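Local coordinates for putative iron-uptake ABC transport system,periplasmic iron-binding protein (Campylobacter jejuni, PDB 3E13) that binds ferric iron in the periplasm and probably hands it to an ABC transporter for uptake into the cell, at residues 134-137 against 143-146; 146-151 against 309-314; 184-187 against 193-196. All coordinates share one frame; numbering follows the deposited sequence.

The three contacts lie in one region of the chain, on the same side of its centre. Interactions 1 and 2 are centred about 10 Å apart and share helix 142-155: its first turn faces the end of strand 134-135, and the next turns face helix 305-315. Interaction 3, about 11 Å between centres from interaction 1, belongs to the same sheet, where strand 193-197 runs parallel to strand 134-135. Along the chain, interaction 1 closes before interaction 3 opens, and interaction 3 sits inside the long loop closed by interaction 2. Interaction 1 holds the iron ligand Tyr143; interaction 2 packs helix on helix behind it, and interaction 3 packs a helix on the sheet.

Interaction 1: residues 134-137 against 143-146; sequences IVMR and YSKT. With FE (Fe (III) ion), chain B.
Arg137 and Tyr143 meet through the end of the guanidinium group and one side of the phenol: Arg137 NH1 approaches Tyr143 CE2 to 3.6 Å and lies almost as near CD2. The two planes stand 84° apart, and the approach is oblique, so this is van der Waals contact without a defined stack. CG of Arg137 is tucked between its own backbone N and carbonyl carbon (chi1 74°), and the chain then bends at chi3, which carries the charged end to the tyrosine ring. The charge is engaged elsewhere, in a salt bridge from NH1 to Asp179, which should restrict the guanidinium.

The metal chemistry belongs to Tyr143 alone among these residues. Its OH binds the iron(III) ion at 2.0 Å, and His11, Tyr12, Tyr199 and Tyr200 complete the site. In the fold, the chain leaves strand 134-135, runs through a short loop and enters helix 142-155, whose first turn presents Tyr143 to the metal. Solute-binding proteins of this fold bind their ligand between two lobes, and a site assembled from such distant parts of the chain is consistent with that.

The remaining touches gather round Ser144. Its OG lies 3.6 Å from Arg137 CG and equally near Arg137 O, but the hydroxyl has its hydrogen-bond partner at Ser138 O, and so ties the first turn of the helix to the loop that follows Arg137. Met136 adds a looser touch: its chain is extended to SD and bends at chi3 (92°), bringing the methyl CE of Met136 to 4.0 Å from Ser144 OG. The same methyl packs against Tyr312 of helix 305-315.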
loop_
_atom_site.group_PDB
_atom_site.type_symbol
_atom_site.label_atom_id
_atom_site.label_comp_id
_atom_site.label_asym_id
_atom_site.label_seq_id
_atom_site.Cartn_x
_atom_site.Cartn_y
_atom_site.Cartn_z
ATOM N N ILE A 134 -15.487 13.801 5.029
ATOM C CA ILE A 134 -14.443 12.779 4.790
ATOM C C ILE A 134 -14.534 12.274 3.366
ATOM O O ILE A 134 -15.632 12.102 2.844
ATOM C CB ILE A 134 -14.656 11.586 5.736
ATOM C CG1 ILE A 134 -14.822 12.037 7.185
ATOM C CG2 ILE A 134 -13.533 10.549 5.584
ATOM C CD1 ILE A 134 -13.701 12.715 7.697
ATOM N N VAL A 135 -13.395 11.965 2.727
ATOM C CA VAL A 135 -13.386 11.190 1.491
ATOM C C VAL A 135 -12.425 9.988 1.622
ATOM O O VAL A 135 -11.359 10.085 2.239
ATOM C CB VAL A 135 -13.027 12.041 0.226
ATOM C CG1 VAL A 135 -14.195 12.976 -0.125
ATOM C CG2 VAL A 135 -11.783 12.882 0.447
ATOM N N MET A 136 -12.816 8.884 1.006
ATOM C CA MET A 136 -12.039 7.676 0.974
ATOM C C MET A 136 -12.424 6.955 -0.285
ATOM O O MET A 136 -13.579 6.999 -0.695
ATOM C CB MET A 136 -12.325 6.800 2.188
ATOM C CG MET A 136 -11.381 5.595 2.293
ATOM S SD MET A 136 -11.615 4.665 3.835
ATOM C CE MET A 136 -12.785 3.465 3.321
ATOM N N ARG A 137 -11.457 6.280 -0.873
ATOM C CA ARG A 137 -11.705 5.437 -2.035
ATOM C C ARG A 137 -12.525 4.195 -1.692
ATOM O O ARG A 137 -12.831 3.894 -0.523
ATOM C CB ARG A 137 -10.404 5.032 -2.647
ATOM C CG ARG A 137 -9.622 3.992 -1.901
ATOM C CD ARG A 137 -8.257 3.801 -2.414
ATOM N NE ARG A 137 -8.225 3.342 -3.804
ATOM C CZ ARG A 137 -7.155 3.370 -4.592
ATOM N NH1 ARG A 137 -5.987 3.879 -4.172
ATOM N NH2 ARG A 137 -7.235 2.919 -5.818
ATOM N N TYR A 143 -5.967 -0.983 -0.149
ATOM C CA TYR A 143 -5.634 -0.105 1.003
ATOM C C TYR A 143 -6.792 -0.000 1.985
ATOM O O TYR A 143 -6.581 -0.030 3.182
ATOM C CB TYR A 143 -5.212 1.294 0.609
ATOM C CG TYR A 143 -4.177 1.326 -0.504
ATOM C CD1 TYR A 143 -3.177 0.348 -0.635
ATOM C CD2 TYR A 143 -4.153 2.367 -1.400
ATOM C CE1 TYR A 143 -2.296 0.402 -1.670
ATOM C CE2 TYR A 143 -3.227 2.443 -2.415
ATOM C CZ TYR A 143 -2.268 1.469 -2.523
ATOM O OH TYR A 143 -1.405 1.441 -3.594
ATOM N N SER A 144 -8.023 -0.018 1.477
ATOM C CA SER A 144 -9.186 0.125 2.332
ATOM C C SER A 144 -9.455 -1.155 3.076
ATOM O O SER A 144 -9.769 -1.119 4.274
ATOM C CB SER A 144 -10.459 0.460 1.506
ATOM O OG SER A 144 -10.325 1.665 0.795
ATOM N N LYS A 145 -9.351 -2.279 2.373
ATOM C CA LYS A 145 -9.563 -3.608 2.964
ATOM C C LYS A 145 -8.539 -3.855 4.073
ATOM O O LYS A 145 -8.895 -4.303 5.145
ATOM C CB LYS A 145 -9.465 -4.670 1.921
ATOM C CG LYS A 145 -10.631 -4.614 0.997
ATOM C CD LYS A 145 -10.668 -5.734 0.031
ATOM C CE LYS A 145 -9.589 -5.664 -0.977
ATOM N NZ LYS A 145 -9.782 -6.726 -2.102
ATOM N N THR A 146 -7.284 -3.526 3.827
ATOM C CA THR A 146 -6.243 -3.773 4.798
ATOM C C THR A 146 -6.309 -2.832 5.980
ATOM O O THR A 146 -6.089 -3.257 7.097
ATOM C CB THR A 146 -4.876 -3.792 4.134
ATOM O OG1 THR A 146 -4.838 -4.933 3.241
ATOM C CG2 THR A 146 -3.752 -3.966 5.169
HETATM FE FE FE B . -0.470 3.004 -4.406
#

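Interaction 2: residues 146-151 against 309-314; sequences TLLASI and VKIYDE
Leu148 sends CG away from its backbone N (chi1 -177°), and the methyl CD2 is thereby carried across to the other helix, where it meets Tyr312. The tyrosine, with CG beside its own backbone N (chi1 -87°), brings its ring back to helix 142-155 from the opposite direction. Leucine and ring therefore come together over the face: CD2 of Leu148 stands 3.5 Å from the centroid of the Tyr312 ring and 8° off its normal, a well-centred CH-pi contact. All six ring carbons are nearly equidistant from the methyl as a result. Leu148 CB adds a second touch farther out, 3.7 Å from Tyr312 OH.

Ile311 packs against the same methyl, its CG2 4.0 Å from Leu148 CD2, so CD2 touches both the ring face and Ile311. Leu148 and Tyr312 also give the nearest backbone approach between the segments, with their CA atoms 8.4 Å apart. Trp163 touches both of these side chains, which brings helix 157-170 against both helices.

Two hydroxyls near the contact find backbone carbonyls. Ser150 OG donates to Leu147 O at 2.7 Å, coming at the carbonyl from well off its axis; the same oxygen also takes the helical N-H of Ile151, and thus accepts two bonds. The phenol of Tyr312 is hydrogen-bonded to the backbone O of Ser144, one turn before Leu148.

The chemistry implies a split role for Tyr312: one face of its ring is spent on dispersion contact with leucine, while its hydroxyl adds a polar tie to the backbone of helix 142-155 beside an apolar contact.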
loop_
_atom_site.group_PDB
_atom_site.type_symbol
_atom_site.label_atom_id
_atom_site.label_comp_id
_atom_site.label_asym_id
_atom_site.label_seq_id
_atom_site.Cartn_x
_atom_site.Cartn_y
_atom_site.Cartn_z
ATOM N N THR A 146 -7.284 -3.526 3.827
ATOM C CA THR A 146 -6.243 -3.773 4.798
ATOM C C THR A 146 -6.309 -2.832 5.980
ATOM O O THR A 146 -6.089 -3.257 7.097
ATOM C CB THR A 146 -4.876 -3.792 4.134
ATOM O OG1 THR A 146 -4.838 -4.933 3.241
ATOM C CG2 THR A 146 -3.752 -3.966 5.169
ATOM N N LEU A 147 -6.691 -1.584 5.770
ATOM C CA LEU A 147 -6.923 -0.702 6.885
ATOM C C LEU A 147 -8.012 -1.250 7.810
ATOM O O LEU A 147 -7.862 -1.268 9.020
ATOM C CB LEU A 147 -7.218 0.722 6.420
ATOM C CG LEU A 147 -7.594 1.789 7.450
ATOM C CD1 LEU A 147 -6.419 1.997 8.439
ATOM C CD2 LEU A 147 -7.923 3.091 6.752
ATOM N N LEU A 148 -9.150 -1.698 7.244
ATOM C CA LEU A 148 -10.211 -2.216 8.070
ATOM C C LEU A 148 -9.782 -3.493 8.790
ATOM O O LEU A 148 -10.091 -3.697 9.960
ATOM C CB LEU A 148 -11.455 -2.499 7.239
ATOM C CG LEU A 148 -12.641 -2.994 8.070
ATOM C CD1 LEU A 148 -13.064 -2.014 9.096
ATOM C CD2 LEU A 148 -13.817 -3.279 7.128
ATOM N N ALA A 149 -9.054 -4.346 8.098
ATOM C CA ALA A 149 -8.477 -5.545 8.714
ATOM C C ALA A 149 -7.608 -5.189 9.925
ATOM O O ALA A 149 -7.640 -5.886 10.928
ATOM C CB ALA A 149 -7.706 -6.341 7.707
ATOM N N SER A 150 -6.860 -4.100 9.817
ATOM C CA SER A 150 -6.050 -3.639 10.963
ATOM C C SER A 150 -6.885 -3.189 12.142
ATOM O O SER A 150 -6.472 -3.352 13.312
ATOM C CB SER A 150 -5.058 -2.527 10.568
ATOM O OG SER A 150 -5.617 -1.256 10.443
ATOM N N ILE A 151 -8.026 -2.570 11.866
ATOM C CA ILE A 151 -8.962 -2.166 12.927
ATOM C C ILE A 151 -9.586 -3.397 13.611
ATOM O O ILE A 151 -9.758 -3.440 14.839
ATOM C CB ILE A 151 -9.981 -1.204 12.350
ATOM C CG1 ILE A 151 -9.278 0.097 11.950
ATOM C CG2 ILE A 151 -11.060 -0.891 13.347
ATOM C CD1 ILE A 151 -10.166 1.052 11.089
ATOM N N VAL A 309 -13.674 -7.753 4.309
ATOM C CA VAL A 309 -14.493 -7.745 3.104
ATOM C C VAL A 309 -15.990 -7.843 3.462
ATOM O O VAL A 309 -16.817 -7.071 2.997
ATOM C CB VAL A 309 -14.057 -8.874 2.124
ATOM C CG1 VAL A 309 -15.101 -9.068 0.994
ATOM C CG2 VAL A 309 -12.687 -8.583 1.585
ATOM N N LYS A 310 -16.306 -8.792 4.330
ATOM C CA LYS A 310 -17.699 -9.038 4.727
ATOM C C LYS A 310 -18.286 -7.845 5.461
ATOM O O LYS A 310 -19.427 -7.488 5.248
ATOM C CB LYS A 310 -17.790 -10.306 5.546
ATOM C CG LYS A 310 -17.749 -11.535 4.679
ATOM C CD LYS A 310 -17.484 -12.743 5.504
ATOM C CE LYS A 310 -17.638 -14.013 4.675
ATOM N NZ LYS A 310 -17.258 -15.231 5.416
ATOM N N ILE A 311 -17.500 -7.215 6.326
ATOM C CA ILE A 311 -17.985 -6.041 7.005
ATOM C C ILE A 311 -18.263 -4.891 6.088
ATOM O O ILE A 311 -19.327 -4.261 6.200
ATOM C CB ILE A 311 -17.019 -5.647 8.129
ATOM C CG1 ILE A 311 -17.052 -6.695 9.227
ATOM C CG2 ILE A 311 -17.318 -4.217 8.699
ATOM C CD1 ILE A 311 -16.076 -6.381 10.411
ATOM N N TYR A 312 -17.362 -4.584 5.150
ATOM C CA TYR A 312 -17.640 -3.505 4.257
ATOM C C TYR A 312 -18.916 -3.830 3.434
ATOM O O TYR A 312 -19.717 -2.920 3.194
ATOM C CB TYR A 312 -16.478 -3.312 3.295
ATOM C CG TYR A 312 -15.348 -2.415 3.773
ATOM C CD1 TYR A 312 -14.015 -2.778 3.554
ATOM C CD2 TYR A 312 -15.590 -1.174 4.322
ATOM C CE1 TYR A 312 -12.960 -1.921 3.927
ATOM C CE2 TYR A 312 -14.518 -0.325 4.709
ATOM C CZ TYR A 312 -13.237 -0.702 4.501
ATOM O OH TYR A 312 -12.209 0.167 4.841
ATOM N N ASP A 313 -19.052 -5.074 2.989
ATOM C CA ASP A 313 -20.187 -5.504 2.149
ATOM C C ASP A 313 -21.483 -5.310 2.971
ATOM O O ASP A 313 -22.481 -4.812 2.450
ATOM C CB ASP A 313 -20.067 -6.990 1.716
ATOM C CG ASP A 313 -19.077 -7.266 0.573
ATOM O OD1 ASP A 313 -18.436 -6.350 -0.019
ATOM O OD2 ASP A 313 -18.854 -8.463 0.192
ATOM N N GLU A 314 -21.441 -5.673 4.256
ATOM C CA GLU A 314 -22.594 -5.654 5.177
ATOM C C GLU A 314 -23.127 -4.273 5.453
ATOM O O GLU A 314 -24.346 -4.105 5.521
ATOM C CB GLU A 314 -22.241 -6.247 6.549
ATOM C CG GLU A 314 -22.013 -7.735 6.602
ATOM C CD GLU A 314 -21.389 -8.204 7.916
ATOM O OE1 GLU A 314 -21.518 -7.521 8.973
ATOM O OE2 GLU A 314 -20.730 -9.266 7.894
#

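Interaction 3: residues 184-187 against 193-196; sequences RQVF and FAVM
Val186 CG2 and Ala194 CB form the tight part of this contact, 3.6 Å apart. Val186 places CG2 beside its own backbone N and CG1 opposite it (chi1 171°), and that choice brings CG2 to the strand. Val186 CG2 also lies over the peptide linking Phe193 to Ala194, 3.8 Å from Ala194 N. Beyond this point the pairing thins out quickly. The bond from CA to CB of Phe193 points away from the helix, and its ring packs on Ile106 and Ile134, so that it adds mainly backbone; on the outer side of helix 179-188, Arg184 is exposed and Phe187 partly so.

The chain leaves helix 179-188, turns, and enters strand 193-197. The strand sits between 97-109 and 134-135, bonded to both through its backbone, and the helix rests on one side of it. Ala194 also touches Gln182 and Val135.

With no hydrogen bond or charge between the segments, the contact rests on dispersion, methyl on methyl and methyl on peptide, with Val186 CG2 within van der Waals distance of Ala194 CB.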
loop_
_atom_site.group_PDB
_atom_site.type_symbol
_atom_site.label_atom_id
_atom_site.label_comp_id
_atom_site.label_asym_id
_atom_site.label_seq_id
_atom_site.Cartn_x
_atom_site.Cartn_y
_atom_site.Cartn_z
ATOM N N ARG A 184 -7.225 15.563 -4.336
ATOM C CA ARG A 184 -7.716 16.706 -5.109
ATOM C C ARG A 184 -8.999 17.232 -4.471
ATOM O O ARG A 184 -9.210 18.458 -4.423
ATOM C CB ARG A 184 -7.975 16.342 -6.572
ATOM C CG ARG A 184 -8.259 17.561 -7.513
ATOM C CD ARG A 184 -8.929 17.112 -8.836
ATOM N NE ARG A 184 -9.305 18.216 -9.737
ATOM C CZ ARG A 184 -10.253 18.147 -10.708
ATOM N NH1 ARG A 184 -10.948 17.018 -10.938
ATOM N NH2 ARG A 184 -10.515 19.229 -11.445
ATOM N N GLN A 185 -9.869 16.344 -4.003
ATOM C CA GLN A 185 -11.078 16.788 -3.336
ATOM C C GLN A 185 -10.770 17.659 -2.125
ATOM O O GLN A 185 -11.433 18.646 -1.891
ATOM C CB GLN A 185 -11.956 15.626 -2.933
ATOM C CG GLN A 185 -12.621 14.939 -4.090
ATOM C CD GLN A 185 -13.518 13.771 -3.669
ATOM O OE1 GLN A 185 -14.780 13.854 -3.719
ATOM N NE2 GLN A 185 -12.903 12.667 -3.293
ATOM N N VAL A 186 -9.706 17.356 -1.398
ATOM C CA VAL A 186 -9.263 18.203 -0.284
ATOM C C VAL A 186 -8.664 19.541 -0.715
ATOM O O VAL A 186 -8.994 20.590 -0.157
ATOM C CB VAL A 186 -8.272 17.391 0.617
ATOM C CG1 VAL A 186 -7.570 18.288 1.692
ATOM C CG2 VAL A 186 -9.016 16.300 1.265
ATOM N N PHE A 187 -7.830 19.487 -1.749
ATOM C CA PHE A 187 -7.308 20.690 -2.383
ATOM C C PHE A 187 -8.459 21.638 -2.800
ATOM O O PHE A 187 -8.377 22.831 -2.569
ATOM C CB PHE A 187 -6.492 20.297 -3.602
ATOM C CG PHE A 187 -6.160 21.446 -4.487
ATOM C CD1 PHE A 187 -5.218 22.365 -4.080
ATOM C CD2 PHE A 187 -6.770 21.600 -5.722
ATOM C CE1 PHE A 187 -4.892 23.446 -4.908
ATOM C CE2 PHE A 187 -6.456 22.653 -6.531
ATOM C CZ PHE A 187 -5.529 23.591 -6.111
ATOM N N PHE A 193 -11.086 16.108 4.926
ATOM C CA PHE A 193 -10.122 15.068 5.290
ATOM C C PHE A 193 -10.184 13.962 4.259
ATOM O O PHE A 193 -11.270 13.514 3.905
ATOM C CB PHE A 193 -10.437 14.469 6.664
ATOM C CG PHE A 193 -10.393 15.483 7.804
ATOM C CD1 PHE A 193 -9.204 15.935 8.282
ATOM C CD2 PHE A 193 -11.558 15.937 8.388
ATOM C CE1 PHE A 193 -9.166 16.839 9.335
ATOM C CE2 PHE A 193 -11.536 16.829 9.440
ATOM C CZ PHE A 193 -10.332 17.302 9.902
ATOM N N ALA A 194 -9.015 13.515 3.809
ATOM C CA ALA A 194 -8.881 12.390 2.924
ATOM C C ALA A 194 -8.069 11.286 3.565
ATOM O O ALA A 194 -6.995 11.563 4.094
ATOM C CB ALA A 194 -8.198 12.820 1.675
ATOM N N VAL A 195 -8.538 10.060 3.438
ATOM C CA VAL A 195 -7.736 8.882 3.792
ATOM C C VAL A 195 -6.838 8.553 2.611
ATOM O O VAL A 195 -7.333 8.323 1.496
ATOM C CB VAL A 195 -8.638 7.711 4.171
ATOM C CG1 VAL A 195 -7.798 6.511 4.522
ATOM C CG2 VAL A 195 -9.609 8.095 5.341
ATOM N N MET A 196 -5.520 8.594 2.817
ATOM C CA MET A 196 -4.575 8.361 1.739
ATOM C C MET A 196 -3.166 7.944 2.208
ATOM O O MET A 196 -2.784 8.211 3.336
ATOM C CB MET A 196 -4.458 9.608 0.834
ATOM C CG MET A 196 -3.872 10.854 1.521
ATOM S SD MET A 196 -3.736 12.324 0.477
ATOM C CE MET A 196 -2.701 11.708 -0.770
#